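Local coordinates for fatty acid metabolism regulator protein (PDB 1VI0), which represses transcription of fatty acid transport and beta-oxidation genes as a DNA-binding homodimer of the TetR family, its DNA binding being inhibited by long-chain fatty acyl-CoA, at residues A[71-75]-A[87-91]. Sequence-based numbering, arbitrary orientation.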
# COMPACT_ATOMS: atom_id res chain seq x y z
N MSE A 71 -21.27 -5.02 3.67
CA MSE A 71 -20.49 -5.84 4.59
C MSE A 71 -21.27 -6.10 5.88
O MSE A 71 -21.48 -7.24 6.29
CB MSE A 71 -19.16 -5.18 4.94
CG MSE A 71 -18.11 -5.27 3.84
SE MSE A 71 -17.78 -7.11 3.40
CE MSE A 71 -17.71 -7.83 5.15
N GLU A 72 -21.76 -5.01 6.48
CA GLU A 72 -22.48 -5.18 7.75
C GLU A 72 -23.64 -6.14 7.55
O GLU A 72 -23.93 -6.99 8.38
CB GLU A 72 -22.96 -3.85 8.30
CG GLU A 72 -21.87 -3.06 9.04
CD GLU A 72 -21.09 -3.93 10.01
OE1 GLU A 72 -20.09 -4.52 9.54
OE2 GLU A 72 -21.46 -4.08 11.19
N GLU A 73 -24.32 -5.98 6.42
CA GLU A 73 -25.43 -6.85 6.06
C GLU A 73 -25.03 -8.31 5.99
O GLU A 73 -25.65 -9.17 6.63
CB GLU A 73 -25.99 -6.38 4.71
CG GLU A 73 -26.74 -7.50 3.97
CD GLU A 73 -27.57 -6.90 2.85
OE1 GLU A 73 -27.05 -6.01 2.12
OE2 GLU A 73 -28.78 -7.20 2.76
N ASP A 74 -23.97 -8.65 5.27
CA ASP A 74 -23.57 -10.04 5.13
C ASP A 74 -22.91 -10.69 6.32
O ASP A 74 -23.06 -11.91 6.48
CB ASP A 74 -22.61 -10.17 3.93
CG ASP A 74 -23.30 -9.75 2.64
OD1 ASP A 74 -24.55 -9.62 2.68
OD2 ASP A 74 -22.59 -9.55 1.65
N ILE A 75 -22.10 -9.97 7.10
CA ILE A 75 -21.33 -10.60 8.16
C ILE A 75 -22.06 -10.93 9.43
O ILE A 75 -21.58 -11.81 10.19
CB ILE A 75 -20.04 -9.84 8.51
CG1 ILE A 75 -20.37 -8.47 9.10
CG2 ILE A 75 -19.16 -9.72 7.28
CD1 ILE A 75 -19.08 -7.70 9.47
N LEU A 87 -15.59 -13.58 4.19
CA LEU A 87 -16.56 -12.74 3.50
C LEU A 87 -15.94 -11.41 3.11
O LEU A 87 -16.06 -10.99 1.93
CB LEU A 87 -17.82 -12.60 4.33
CG LEU A 87 -19.08 -12.27 3.49
CD1 LEU A 87 -19.10 -13.11 2.22
CD2 LEU A 87 -20.30 -12.61 4.34
N VAL A 88 -15.25 -10.78 4.06
CA VAL A 88 -14.58 -9.53 3.75
C VAL A 88 -13.61 -9.71 2.59
O VAL A 88 -13.68 -8.89 1.67
CB VAL A 88 -13.75 -9.00 4.98
CG1 VAL A 88 -12.98 -7.81 4.53
CG2 VAL A 88 -14.78 -8.60 6.06
N ILE A 89 -12.74 -10.70 2.62
CA ILE A 89 -11.77 -10.88 1.53
C ILE A 89 -12.46 -11.10 0.18
O ILE A 89 -12.14 -10.50 -0.84
CB ILE A 89 -10.76 -11.97 1.85
CG1 ILE A 89 -10.04 -11.66 3.21
CG2 ILE A 89 -9.76 -12.18 0.75
CD1 ILE A 89 -9.27 -12.82 3.74
N SER A 90 -13.40 -12.06 0.19
CA SER A 90 -14.06 -12.37 -1.10
C SER A 90 -14.87 -11.20 -1.61
O SER A 90 -14.80 -10.90 -2.82
CB SER A 90 -14.88 -13.65 -0.91
OG SER A 90 -16.00 -13.45 -0.13
N LYS A 91 -15.51 -10.41 -0.72
CA LYS A 91 -16.28 -9.28 -1.15
C LYS A 91 -15.37 -8.13 -1.65
O LYS A 91 -15.72 -7.53 -2.68
CB LYS A 91 -17.34 -8.85 -0.16
CG LYS A 91 -18.34 -9.99 0.12
CD LYS A 91 -19.44 -9.95 -0.94
CE LYS A 91 -19.72 -11.33 -1.52
NZ LYS A 91 -18.62 -11.76 -2.46
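The CA atoms of M71 and V88, and likewise those of I75 and L87, lie 7.0 Å apart where two helical segments cross steeply, their N-to-C directions 134° apart, nearer antiparallel than parallel, with axes 10.8 Å apart. M71, present as selenomethionine, and L87 carry most of the contact. The M71 chain bends at chi2 (-58°) and chi3, which carries SE and CE over the backbone of segment 87-91: SE lies 4.0 Å and CE 3.8 Å from V88 CA. A long, flexible, apolar chain spans the distance between the two helices, and the short branched V88 gives it a compact surface to cross at about a right angle. SE also meets K91 CB at 4.0 Å, so the aliphatic root of the lysine extends the apolar patch.

L87 packs from segment 87-91 onto D74 and I75. With CG anti to the backbone N (chi1 -156°), it brings CD2 to 3.4 Å from D74 CB and 4.3 Å from I75 CG2. Branched, apolar I75 suits its buried place between L87 and I131. D74 contributes its methylene to the packing. Its OD2 is 6.1 Å from K91 NZ, too far for a salt bridge, although the opposite charges probably attract weakly.

In the ligand-binding domain, this joins the C-terminal end of helix 52-75 to helix 81-97, the next in sequence. I131 of helix 115-141 packs on M71 and I75, and Y128 on V88; I89 turns to helix 182-191.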